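PDB 3I6V: periplasmic His/Glu/Gln/Arg/opine family-binding protein from Silicibacter pomeroyi, which binds lysine between its two lobes and probably delivers such amino acids to an ABC transporter as its periplasmic solute-binding component. Local coordinates for residues Y88-A93 / T210-W215. Sequence-based numbering, arbitrary orientation.
Sequences YIPPTA and TMIKKW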
ATOM      1  N   TYR A  88      -9.756  -3.195   3.655  1.00 22.02           N
ATOM      2  CA  TYR A  88     -10.221  -3.958   2.510  1.00 22.16           C
ATOM      3  C   TYR A  88      -9.212  -5.033   2.101  1.00 23.24           C
ATOM      4  O   TYR A  88      -9.499  -5.864   1.233  1.00 24.84           O
ATOM      5  CB  TYR A  88     -10.658  -3.064   1.370  1.00 20.77           C
ATOM      6  CG  TYR A  88      -9.591  -2.118   0.879  1.00 22.61           C
ATOM      7  CD1 TYR A  88      -9.621  -0.757   1.221  1.00 21.67           C
ATOM      8  CD2 TYR A  88      -8.546  -2.582   0.071  1.00 22.92           C
ATOM      9  CE1 TYR A  88      -8.621   0.137   0.763  1.00 21.44           C
ATOM     10  CE2 TYR A  88      -7.545  -1.711  -0.390  1.00 22.43           C
ATOM     11  CZ  TYR A  88      -7.598  -0.369  -0.061  1.00 21.83           C
ATOM     12  OH  TYR A  88      -6.600   0.469  -0.498  1.00 22.57           O
ATOM     13  N   ILE A  89      -8.052  -5.023   2.746  1.00 23.74           N
ATOM     14  CA  ILE A  89      -7.179  -6.182   2.798  1.00 25.26           C
ATOM     15  C   ILE A  89      -6.852  -6.390   4.284  1.00 25.89           C
ATOM     16  O   ILE A  89      -6.630  -5.410   4.998  1.00 24.83           O
ATOM     17  CB  ILE A  89      -5.870  -5.976   1.993  1.00 26.36           C
ATOM     18  CG1 ILE A  89      -6.162  -5.419   0.583  1.00 27.99           C
ATOM     19  CG2 ILE A  89      -5.013  -7.311   1.929  1.00 26.56           C
ATOM     20  CD1 ILE A  89      -4.879  -5.106  -0.222  1.00 30.42           C
ATOM     21  N   PRO A  90      -6.856  -7.664   4.758  1.00 26.44           N
ATOM     22  CA  PRO A  90      -6.460  -7.952   6.128  1.00 27.20           C
ATOM     23  C   PRO A  90      -5.014  -7.527   6.384  1.00 27.70           C
ATOM     24  O   PRO A  90      -4.229  -7.407   5.416  1.00 27.59           O
ATOM     25  CB  PRO A  90      -6.627  -9.501   6.256  1.00 27.37           C
ATOM     26  CG  PRO A  90      -7.713  -9.819   5.200  1.00 27.93           C
ATOM     27  CD  PRO A  90      -7.350  -8.869   4.052  1.00 26.83           C
ATOM     28  N   PRO A  91      -4.660  -7.292   7.669  1.00 28.00           N
ATOM     29  CA  PRO A  91      -3.288  -6.900   7.980  1.00 28.33           C
ATOM     30  C   PRO A  91      -2.337  -7.928   7.382  1.00 28.55           C
ATOM     31  O   PRO A  91      -2.575  -9.135   7.523  1.00 27.68           O
ATOM     32  CB  PRO A  91      -3.239  -6.945   9.520  1.00 28.72           C
ATOM     33  CG  PRO A  91      -4.686  -6.813   9.970  1.00 29.04           C
ATOM     34  CD  PRO A  91      -5.500  -7.454   8.881  1.00 27.84           C
ATOM     35  N   THR A  92      -1.321  -7.480   6.650  1.00 28.22           N
ATOM     36  CA  THR A  92      -0.280  -8.433   6.178  1.00 28.80           C
ATOM     37  C   THR A  92       1.129  -8.001   6.626  1.00 28.37           C
ATOM     38  O   THR A  92       1.343  -6.854   7.007  1.00 27.73           O
ATOM     39  CB  THR A  92      -0.356  -8.711   4.653  1.00 29.81           C
ATOM     40  OG1 THR A  92      -0.314  -7.473   3.940  1.00 31.16           O
ATOM     41  CG2 THR A  92      -1.672  -9.471   4.275  1.00 31.43           C
ATOM     42  N   ALA A  93       2.084  -8.920   6.576  1.00 26.44           N
ATOM     43  CA  ALA A  93       3.369  -8.684   7.190  1.00 25.84           C
ATOM     44  C   ALA A  93       4.221  -7.660   6.447  1.00 25.03           C
ATOM     45  O   ALA A  93       3.960  -7.328   5.276  1.00 23.98           O
ATOM     46  CB  ALA A  93       4.127 -10.007   7.348  1.00 25.20           C
ATOM     47  N   THR A 210     -12.273 -13.053  -3.569  1.00 33.60           N
ATOM     48  CA  THR A 210     -11.920 -13.480  -4.935  1.00 33.07           C
ATOM     49  C   THR A 210     -10.970 -12.474  -5.552  1.00 32.63           C
ATOM     50  O   THR A 210      -9.965 -12.870  -6.118  1.00 32.99           O
ATOM     51  CB  THR A 210     -13.165 -13.630  -5.835  1.00 33.45           C
ATOM     52  OG1 THR A 210     -14.090 -14.512  -5.203  1.00 32.67           O
ATOM     53  CG2 THR A 210     -12.792 -14.199  -7.252  1.00 34.56           C
ATOM     54  N   MET A 211     -11.287 -11.178  -5.443  1.00 31.43           N
ATOM     55  CA  MET A 211     -10.402 -10.115  -5.951  1.00 29.86           C
ATOM     56  C   MET A 211      -9.036 -10.182  -5.276  1.00 29.85           C
ATOM     57  O   MET A 211      -8.020 -10.082  -5.942  1.00 29.50           O
ATOM     58  CB  MET A 211     -11.072  -8.735  -5.826  1.00 29.79           C
ATOM     59  CG  MET A 211     -10.421  -7.606  -6.626  1.00 27.05           C
ATOM     60  SD  MET A 211     -11.318  -6.063  -6.619  1.00 20.45           S
ATOM     61  CE  MET A 211     -12.924  -6.536  -7.267  1.00 24.69           C
ATOM     62  N   ILE A 212      -9.005 -10.431  -3.966  1.00 29.01           N
ATOM     63  CA  ILE A 212      -7.749 -10.519  -3.277  1.00 29.64           C
ATOM     64  C   ILE A 212      -6.882 -11.687  -3.797  1.00 30.70           C
ATOM     65  O   ILE A 212      -5.686 -11.511  -4.058  1.00 30.17           O
ATOM     66  CB  ILE A 212      -7.921 -10.648  -1.753  1.00 29.32           C
ATOM     67  CG1 ILE A 212      -8.491  -9.341  -1.157  1.00 29.76           C
ATOM     68  CG2 ILE A 212      -6.578 -10.978  -1.138  1.00 29.25           C
ATOM     69  CD1 ILE A 212      -8.824  -9.429   0.354  1.00 27.61           C
ATOM     70  N   LYS A 213      -7.482 -12.873  -3.918  1.00 31.41           N
ATOM     71  CA  LYS A 213      -6.754 -14.052  -4.419  1.00 32.72           C
ATOM     72  C   LYS A 213      -6.310 -13.825  -5.875  1.00 32.57           C
ATOM     73  O   LYS A 213      -5.176 -14.114  -6.216  1.00 32.53           O
ATOM     74  CB  LYS A 213      -7.590 -15.345  -4.259  1.00 32.54           C
ATOM     75  CG  LYS A 213      -7.694 -15.842  -2.816  1.00 35.78           C
ATOM     76  CD  LYS A 213      -8.766 -16.921  -2.647  1.00 40.52           C
ATOM     77  CE  LYS A 213      -8.904 -17.334  -1.176  1.00 44.76           C
ATOM     78  NZ  LYS A 213     -10.372 -17.547  -0.804  1.00 45.85           N
ATOM     79  N   LYS A 214      -7.189 -13.267  -6.710  1.00 33.02           N
ATOM     80  CA  LYS A 214      -6.831 -12.928  -8.104  1.00 33.64           C
ATOM     81  C   LYS A 214      -5.500 -12.134  -8.156  1.00 33.97           C
ATOM     82  O   LYS A 214      -4.556 -12.503  -8.893  1.00 32.84           O
ATOM     83  CB  LYS A 214      -7.975 -12.153  -8.780  1.00 34.17           C
ATOM     84  CG  LYS A 214      -7.685 -11.759 -10.223  1.00 36.05           C
ATOM     85  CD  LYS A 214      -8.780 -10.827 -10.767  1.00 37.30           C
ATOM     86  CE  LYS A 214      -8.377 -10.244 -12.134  1.00 37.71           C
ATOM     87  NZ  LYS A 214      -9.418  -9.290 -12.612  1.00 38.35           N
ATOM     88  N   TRP A 215      -5.407 -11.066  -7.353  1.00 32.43           N
ATOM     89  CA  TRP A 215      -4.233 -10.190  -7.407  1.00 31.92           C
ATOM     90  C   TRP A 215      -3.051 -10.582  -6.505  1.00 32.14           C
ATOM     91  O   TRP A 215      -1.915 -10.307  -6.846  1.00 31.70           O
ATOM     92  CB  TRP A 215      -4.643  -8.742  -7.152  1.00 31.51           C
ATOM     93  CG  TRP A 215      -5.430  -8.149  -8.267  1.00 31.16           C
ATOM     94  CD1 TRP A 215      -6.791  -8.152  -8.409  1.00 32.03           C
ATOM     95  CD2 TRP A 215      -4.911  -7.461  -9.405  1.00 32.76           C
ATOM     96  NE1 TRP A 215      -7.150  -7.494  -9.556  1.00 31.89           N
ATOM     97  CE2 TRP A 215      -6.015  -7.070 -10.196  1.00 32.17           C
ATOM     98  CE3 TRP A 215      -3.611  -7.132  -9.840  1.00 32.33           C
ATOM     99  CZ2 TRP A 215      -5.863  -6.360 -11.399  1.00 33.97           C
ATOM    100  CZ3 TRP A 215      -3.461  -6.443 -11.037  1.00 31.75           C
ATOM    101  CH2 TRP A 215      -4.581  -6.064 -11.802  1.00 33.25           C
TER
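Ile89 and Ile212 have the nearest CA atoms, 7.5 Å apart, where the chain leaving strand 83-89 passes helix 207-216. The chain turns a corner at Tyr88 and runs through Pro90 and Pro91 as a loop, while 210-215 is regular helix, with Lys214 N hydrogen-bonded to Thr210 O. No hydrogen bond joins the two segments; on the helix side Ile212 alone makes the contact. Its CG1 branch lies beside the backbone N (chi1 -68°) and extends straight on to CD1 (chi2 174°), which carries the methyl to the backbone at the corner. There Ile212 CD1 lies 3.7 Å from Tyr88 O and 4.4 Å from Ile89 CA. Ile212 CD1 also meets Pro90 CD, 4.0 Å away, an apolar touch on the ring carbon next to the proline N. In this two-lobed family 3 solute-binding fold, 88-93 is one of the crossings between lobes, leading from strand 83-89 to strand 93-98 in a different sheet, and the helix packs against the start of that crossing. The Ile89 side chain touches Phe30 and Tyr18 instead, and lies about 9 Å from the bound lysine. Phe30 also touches Met211, and the Tyr88 hydroxyl is hydrogen-bonded to Glu31.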